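Local coordinates for putative GH105 family protein (Salmonella enterica subsp. enterica serovar Paratyphi A, PDB 3QWT), which is of unknown function but probably acts as a glycoside hydrolase of family GH105, built as an alpha/alpha toroid, at residues A28-N36 / V329-E337; T297-L305 / Y317-I328. One frame throughout, in Å; residues are numbered along the deposited sequence.

Contact 1: residues A28-N36 / V329-E337; sequences ALIQKVTHN and VKHISPEGE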
# COMPACT_ATOMS: atom_id res chain seq x y z
N ALA A 28 -4.12 -33.50 -36.20
CA ALA A 28 -4.97 -34.60 -36.66
C ALA A 28 -4.85 -35.81 -35.73
O ALA A 28 -5.83 -36.50 -35.48
CB ALA A 28 -4.64 -34.98 -38.09
N LEU A 29 -3.65 -36.05 -35.21
CA LEU A 29 -3.43 -37.13 -34.24
C LEU A 29 -4.22 -36.86 -32.95
O LEU A 29 -4.92 -37.73 -32.42
CB LEU A 29 -1.93 -37.23 -33.95
CG LEU A 29 -1.36 -38.48 -33.27
CD1 LEU A 29 -1.71 -39.74 -34.05
CD2 LEU A 29 0.15 -38.35 -33.15
N ILE A 30 -4.11 -35.64 -32.44
CA ILE A 30 -4.85 -35.28 -31.25
C ILE A 30 -6.34 -35.50 -31.47
O ILE A 30 -7.01 -36.10 -30.63
CB ILE A 30 -4.54 -33.86 -30.83
CG1 ILE A 30 -3.05 -33.76 -30.49
CG2 ILE A 30 -5.39 -33.46 -29.63
CD1 ILE A 30 -2.54 -32.36 -30.23
N GLN A 31 -6.86 -35.06 -32.61
CA GLN A 31 -8.27 -35.30 -32.91
C GLN A 31 -8.59 -36.79 -32.85
O GLN A 31 -9.54 -37.21 -32.20
CB GLN A 31 -8.67 -34.68 -34.26
CG GLN A 31 -8.41 -33.14 -34.38
CD GLN A 31 -9.18 -32.26 -33.37
OE1 GLN A 31 -10.17 -32.68 -32.76
NE2 GLN A 31 -8.72 -31.03 -33.19
N LYS A 32 -7.77 -37.60 -33.52
CA LYS A 32 -7.97 -39.05 -33.55
C LYS A 32 -7.94 -39.67 -32.14
O LYS A 32 -8.68 -40.61 -31.83
CB LYS A 32 -6.91 -39.72 -34.44
CG LYS A 32 -7.31 -41.09 -34.97
CD LYS A 32 -6.09 -41.87 -35.45
CE LYS A 32 -5.24 -41.08 -36.45
NZ LYS A 32 -3.95 -41.77 -36.76
N VAL A 33 -7.04 -39.16 -31.31
CA VAL A 33 -6.91 -39.61 -29.93
C VAL A 33 -8.15 -39.22 -29.12
O VAL A 33 -8.61 -39.97 -28.26
CB VAL A 33 -5.60 -39.04 -29.34
CG1 VAL A 33 -5.55 -39.17 -27.82
CG2 VAL A 33 -4.40 -39.73 -29.99
N THR A 34 -8.70 -38.05 -29.41
CA THR A 34 -9.89 -37.57 -28.71
C THR A 34 -11.09 -38.42 -29.11
O THR A 34 -11.88 -38.81 -28.26
CB THR A 34 -10.16 -36.09 -29.02
OG1 THR A 34 -9.05 -35.32 -28.57
CG2 THR A 34 -11.41 -35.61 -28.30
N HIS A 35 -11.19 -38.70 -30.40
CA HIS A 35 -12.31 -39.47 -30.92
C HIS A 35 -12.32 -40.86 -30.28
O HIS A 35 -13.37 -41.39 -29.92
CB HIS A 35 -12.23 -39.59 -32.44
CG HIS A 35 -13.40 -40.30 -33.05
ND1 HIS A 35 -13.35 -41.62 -33.45
CD2 HIS A 35 -14.66 -39.87 -33.30
CE1 HIS A 35 -14.53 -41.97 -33.93
NE2 HIS A 35 -15.34 -40.93 -33.85
N ASN A 36 -11.13 -41.42 -30.13
CA ASN A 36 -10.97 -42.70 -29.46
C ASN A 36 -11.50 -42.65 -28.01
O ASN A 36 -12.36 -43.44 -27.62
CB ASN A 36 -9.50 -43.13 -29.52
CG ASN A 36 -9.31 -44.61 -29.33
OD1 ASN A 36 -9.12 -45.08 -28.22
ND2 ASN A 36 -9.36 -45.37 -30.43
N VAL A 329 4.15 -41.10 -30.36
CA VAL A 329 3.50 -41.11 -31.65
C VAL A 329 3.54 -42.54 -32.21
O VAL A 329 2.53 -43.03 -32.71
CB VAL A 329 4.15 -40.13 -32.63
CG1 VAL A 329 3.64 -40.36 -34.05
CG2 VAL A 329 3.87 -38.70 -32.20
N LYS A 330 4.68 -43.20 -32.08
CA LYS A 330 4.81 -44.59 -32.53
C LYS A 330 3.76 -45.49 -31.89
O LYS A 330 3.34 -46.48 -32.50
CB LYS A 330 6.21 -45.13 -32.24
CG LYS A 330 7.12 -45.20 -33.46
CD LYS A 330 7.16 -43.87 -34.22
CE LYS A 330 8.19 -42.89 -33.64
NZ LYS A 330 7.99 -41.50 -34.15
N HIS A 331 3.34 -45.15 -30.68
CA HIS A 331 2.43 -46.02 -29.94
C HIS A 331 0.96 -45.63 -30.04
O HIS A 331 0.11 -46.20 -29.36
CB HIS A 331 2.84 -46.09 -28.47
CG HIS A 331 4.01 -46.98 -28.22
ND1 HIS A 331 5.29 -46.66 -28.63
CD2 HIS A 331 4.10 -48.18 -27.59
CE1 HIS A 331 6.12 -47.63 -28.26
NE2 HIS A 331 5.42 -48.56 -27.63
N ILE A 332 0.66 -44.65 -30.88
CA ILE A 332 -0.72 -44.32 -31.15
C ILE A 332 -1.23 -45.15 -32.35
O ILE A 332 -0.70 -45.06 -33.46
CB ILE A 332 -0.89 -42.82 -31.39
CG1 ILE A 332 -0.38 -42.04 -30.17
CG2 ILE A 332 -2.34 -42.48 -31.67
CD1 ILE A 332 -0.57 -40.54 -30.26
N SER A 333 -2.23 -46.00 -32.11
CA SER A 333 -2.71 -46.91 -33.15
C SER A 333 -3.46 -46.14 -34.24
O SER A 333 -3.77 -44.97 -34.07
CB SER A 333 -3.57 -48.02 -32.55
OG SER A 333 -4.95 -47.71 -32.62
N PRO A 334 -3.72 -46.78 -35.39
CA PRO A 334 -4.41 -46.04 -36.46
C PRO A 334 -5.83 -45.65 -36.04
O PRO A 334 -6.41 -44.73 -36.60
CB PRO A 334 -4.43 -47.03 -37.62
CG PRO A 334 -3.31 -47.98 -37.34
CD PRO A 334 -3.27 -48.11 -35.84
N GLU A 335 -6.37 -46.35 -35.05
CA GLU A 335 -7.69 -46.01 -34.51
C GLU A 335 -7.57 -44.83 -33.56
O GLU A 335 -8.57 -44.16 -33.28
CB GLU A 335 -8.31 -47.20 -33.79
CG GLU A 335 -8.78 -48.33 -34.70
CD GLU A 335 -7.69 -48.82 -35.64
OE1 GLU A 335 -7.79 -48.55 -36.86
OE2 GLU A 335 -6.74 -49.49 -35.17
N GLY A 336 -6.36 -44.59 -33.05
CA GLY A 336 -6.09 -43.46 -32.17
C GLY A 336 -5.89 -43.84 -30.71
O GLY A 336 -5.85 -42.97 -29.85
N GLU A 337 -5.76 -45.13 -30.44
CA GLU A 337 -5.65 -45.66 -29.09
C GLU A 337 -4.20 -45.67 -28.68
O GLU A 337 -3.35 -46.18 -29.41
CB GLU A 337 -6.20 -47.09 -29.05
CG GLU A 337 -5.86 -47.90 -27.80
CD GLU A 337 -6.42 -49.32 -27.86
OE1 GLU A 337 -6.78 -49.77 -28.97
OE2 GLU A 337 -6.49 -49.99 -26.80
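Leu29, Lys32 and Asn36 all set CG opposite the backbone N (chi1 -164° for Leu29 and -158° for Asn36), and this swings the three side chains off helix 23-37, Leu29 onto the end of helix 318-330 and the loop after it, Lys32 and Asn36 onto the turn that follows. Leu29 meets Ile332 tip to tip: CD1 of Leu29 lies 3.7 Å from CG2 of Ile332, while CD2 of Leu29 also reaches CG2 of Val329 at 3.9 Å. Val33 adds CG2, 3.8 Å from the same Ile332 CG2, so branched aliphatic residues fill the apolar end of the contact. The extended first part of the Lys32 chain brings CD within 3.1 Å of Pro334 O; the bend at chi3 comes only after that and turns CE and NZ. Asn36 ND2 gives a weak hydrogen bond to Glu335 O (3.2 Å), since the amide NH2 can donate to a backbone carbonyl of the turn.

Residues Ser333 to Gly336 form a type I beta turn; Ser333 OG accepts from Glu335 N (3.1 Å), making an ST turn. Glycine suits position 336, where phi is positive and the backbone lies close against Lys32 O. The carbonyl of Gly336 receives a CA-H...O contact from Val33 CA (3.5 Å).

Gln366 of helix 363-377 donates to both Gly336 O and Val33 O, bridging the two segments, and Met370 of that helix touches Val33; helices 67-83 and 86-102 pack against other residues of segment 28-36.

Contact 2: residues T297-L305 / Y317-I328; sequences TAGFAYGIL and YAQVAEKAIRGI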
# COMPACT_ATOMS: atom_id res chain seq x y z
N THR A 297 4.85 -42.56 -19.55
CA THR A 297 5.74 -41.95 -20.55
C THR A 297 5.17 -40.61 -21.06
O THR A 297 5.91 -39.64 -21.20
CB THR A 297 6.02 -42.92 -21.74
OG1 THR A 297 6.62 -44.13 -21.26
CG2 THR A 297 6.97 -42.28 -22.73
N ALA A 298 3.87 -40.56 -21.31
CA ALA A 298 3.26 -39.34 -21.83
C ALA A 298 3.30 -38.21 -20.80
O ALA A 298 3.55 -37.05 -21.15
CB ALA A 298 1.83 -39.60 -22.29
N GLY A 299 3.05 -38.53 -19.54
CA GLY A 299 3.04 -37.50 -18.51
C GLY A 299 4.44 -36.95 -18.38
O GLY A 299 4.64 -35.74 -18.27
N PHE A 300 5.41 -37.86 -18.41
CA PHE A 300 6.81 -37.51 -18.34
C PHE A 300 7.16 -36.55 -19.47
O PHE A 300 7.76 -35.51 -19.25
CB PHE A 300 7.65 -38.77 -18.43
CG PHE A 300 7.63 -39.59 -17.18
CD1 PHE A 300 7.44 -39.00 -15.95
CD2 PHE A 300 7.80 -40.97 -17.24
CE1 PHE A 300 7.43 -39.76 -14.79
CE2 PHE A 300 7.80 -41.74 -16.09
CZ PHE A 300 7.61 -41.14 -14.86
N ALA A 301 6.77 -36.91 -20.69
CA ALA A 301 7.03 -36.07 -21.83
C ALA A 301 6.49 -34.68 -21.56
O ALA A 301 7.19 -33.68 -21.72
CB ALA A 301 6.39 -36.65 -23.08
N TYR A 302 5.23 -34.61 -21.14
CA TYR A 302 4.61 -33.32 -20.87
C TYR A 302 5.44 -32.47 -19.91
O TYR A 302 5.84 -31.36 -20.24
CB TYR A 302 3.21 -33.50 -20.32
CG TYR A 302 2.60 -32.19 -19.85
CD1 TYR A 302 2.08 -31.28 -20.76
CD2 TYR A 302 2.58 -31.86 -18.50
CE1 TYR A 302 1.54 -30.08 -20.33
CE2 TYR A 302 2.04 -30.66 -18.07
CZ TYR A 302 1.52 -29.78 -18.98
OH TYR A 302 0.98 -28.58 -18.55
N GLY A 303 5.70 -33.02 -18.73
CA GLY A 303 6.38 -32.28 -17.68
C GLY A 303 7.76 -31.83 -18.08
O GLY A 303 8.15 -30.68 -17.87
N ILE A 304 8.52 -32.75 -18.67
CA ILE A 304 9.87 -32.44 -19.10
C ILE A 304 9.85 -31.33 -20.14
O ILE A 304 10.64 -30.40 -20.09
CB ILE A 304 10.59 -33.68 -19.61
CG1 ILE A 304 10.73 -34.69 -18.47
CG2 ILE A 304 11.97 -33.31 -20.17
CD1 ILE A 304 11.35 -36.03 -18.88
N LEU A 305 8.92 -31.42 -21.08
CA LEU A 305 8.76 -30.37 -22.07
C LEU A 305 8.46 -29.04 -21.40
O LEU A 305 9.08 -28.03 -21.71
CB LEU A 305 7.62 -30.70 -23.03
CG LEU A 305 7.95 -31.65 -24.17
CD1 LEU A 305 6.68 -32.04 -24.93
CD2 LEU A 305 8.96 -30.98 -25.08
N TYR A 317 17.68 -31.19 -21.55
CA TYR A 317 16.69 -32.20 -21.25
C TYR A 317 15.65 -32.35 -22.35
O TYR A 317 14.83 -33.28 -22.32
CB TYR A 317 15.99 -31.91 -19.92
CG TYR A 317 16.79 -32.35 -18.73
CD1 TYR A 317 17.13 -33.68 -18.55
CD2 TYR A 317 17.20 -31.43 -17.78
CE1 TYR A 317 17.87 -34.09 -17.45
CE2 TYR A 317 17.94 -31.82 -16.68
CZ TYR A 317 18.26 -33.15 -16.52
OH TYR A 317 18.99 -33.53 -15.42
N ALA A 318 15.68 -31.43 -23.31
CA ALA A 318 14.75 -31.51 -24.42
C ALA A 318 14.87 -32.85 -25.16
O ALA A 318 13.86 -33.47 -25.47
CB ALA A 318 14.94 -30.35 -25.38
N GLN A 319 16.10 -33.28 -25.42
CA GLN A 319 16.32 -34.54 -26.14
C GLN A 319 15.51 -35.67 -25.51
O GLN A 319 14.87 -36.44 -26.21
CB GLN A 319 17.80 -34.91 -26.16
CG GLN A 319 18.65 -34.03 -27.05
CD GLN A 319 20.13 -34.14 -26.72
OE1 GLN A 319 20.56 -33.74 -25.63
NE2 GLN A 319 20.91 -34.68 -27.65
N VAL A 320 15.54 -35.76 -24.19
CA VAL A 320 14.73 -36.75 -23.50
C VAL A 320 13.26 -36.65 -23.89
O VAL A 320 12.62 -37.65 -24.28
CB VAL A 320 14.84 -36.60 -22.00
CG1 VAL A 320 13.76 -37.43 -21.33
CG2 VAL A 320 16.23 -37.00 -21.54
N ALA A 321 12.73 -35.44 -23.79
CA ALA A 321 11.35 -35.17 -24.18
C ALA A 321 11.11 -35.58 -25.64
O ALA A 321 10.16 -36.31 -25.94
CB ALA A 321 11.03 -33.70 -23.98
N GLU A 322 11.97 -35.10 -26.53
CA GLU A 322 11.89 -35.38 -27.96
C GLU A 322 11.84 -36.87 -28.28
O GLU A 322 11.05 -37.30 -29.12
CB GLU A 322 13.06 -34.73 -28.69
CG GLU A 322 13.16 -35.09 -30.16
CD GLU A 322 12.08 -34.44 -31.01
OE1 GLU A 322 11.47 -33.46 -30.52
OE2 GLU A 322 11.86 -34.92 -32.15
N LYS A 323 12.68 -37.66 -27.62
CA LYS A 323 12.63 -39.10 -27.79
C LYS A 323 11.28 -39.64 -27.33
O LYS A 323 10.63 -40.38 -28.06
CB LYS A 323 13.76 -39.79 -27.03
CG LYS A 323 15.13 -39.32 -27.44
CD LYS A 323 16.23 -40.16 -26.83
CE LYS A 323 17.60 -39.62 -27.23
NZ LYS A 323 18.71 -40.35 -26.56
N ALA A 324 10.86 -39.27 -26.12
CA ALA A 324 9.59 -39.76 -25.60
C ALA A 324 8.43 -39.41 -26.54
O ALA A 324 7.53 -40.21 -26.73
CB ALA A 324 9.32 -39.22 -24.19
N ILE A 325 8.46 -38.22 -27.11
CA ILE A 325 7.39 -37.78 -27.99
C ILE A 325 7.34 -38.62 -29.27
O ILE A 325 6.27 -38.99 -29.75
CB ILE A 325 7.50 -36.28 -28.34
CG1 ILE A 325 7.11 -35.40 -27.13
CG2 ILE A 325 6.62 -35.95 -29.53
CD1 ILE A 325 5.64 -35.54 -26.70
N ARG A 326 8.51 -38.92 -29.83
CA ARG A 326 8.59 -39.79 -30.99
C ARG A 326 8.02 -41.16 -30.64
O ARG A 326 7.19 -41.71 -31.36
CB ARG A 326 10.03 -39.89 -31.50
CG ARG A 326 10.47 -38.69 -32.34
CD ARG A 326 11.98 -38.60 -32.47
NE ARG A 326 12.37 -37.31 -33.03
CZ ARG A 326 13.03 -37.15 -34.17
NH1 ARG A 326 13.41 -38.20 -34.88
NH2 ARG A 326 13.32 -35.93 -34.59
N GLY A 327 8.47 -41.70 -29.51
CA GLY A 327 7.93 -42.94 -28.97
C GLY A 327 6.42 -42.93 -28.81
O GLY A 327 5.75 -43.91 -29.17
N ILE A 328 5.87 -41.84 -28.27
CA ILE A 328 4.42 -41.75 -28.05
C ILE A 328 3.66 -41.81 -29.36
O ILE A 328 2.62 -42.48 -29.46
CB ILE A 328 4.01 -40.45 -27.30
CG1 ILE A 328 4.50 -40.46 -25.85
CG2 ILE A 328 2.48 -40.29 -27.32
CD1 ILE A 328 3.88 -41.58 -25.03
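Ile304 packs against residues Tyr317 to Ala321, and its side chain divides at CB. The CG2 branch goes to the backbone and small groups, 3.6 Å from Tyr317 O and 3.9 Å from Ala321 CB; the other branch runs through CG1, beside the backbone N (chi1 -63°), to CD1, which meets Val320 CG1 at 3.7 Å as the two side chains cross at about a right angle. Leu305 also packs on the Ala321 methyl, from a different direction, with CD2 3.6 Å from its CB, and CD1 of Leu305 touches CG1 of Ile325.

Alanine suits the middle, where the backbones come closest: CA atoms of Ala301 and Ala321 are 5.0 Å apart, and Ala301 CB touches Ala324 CB at 4.1 Å. Farther along, where the helices diverge, the longer Ile328 reaches across to the other helix, its CD1 lying 3.9 Å from Thr297 CG2. Thr297 turns this methyl to the contact, while its OG1 bonds to Glu293 O and Trp281 N.

The two segments run roughly antiparallel, at 146°, with axes 8.8 Å apart, as a helical hairpin. Helix 255-272 touches Ile304 and Tyr317 through Ile268, whereas helix 363-377 covers Ala298 and Ala301 with Cys372.

Helix 318-330 serves both contacts: its body pairs with helix 294-309 in contact 2, and its last residues, with the turn beyond, meet helix 23-37 in contact 1. The segments adjoin at Ile328 and Val329, yet the contact centres lie about 17 Å apart. Contact 2 is local, its segments 12 residues apart, and is nested inside the long loop closed by contact 1, whose segments are 293 residues apart. Helix 363-377 borders both. Contact 1 thus brings an early helix against a late part of the chain, consistent with closure of an alpha/alpha toroid, whereas contact 2 joins two consecutive helices of that ring.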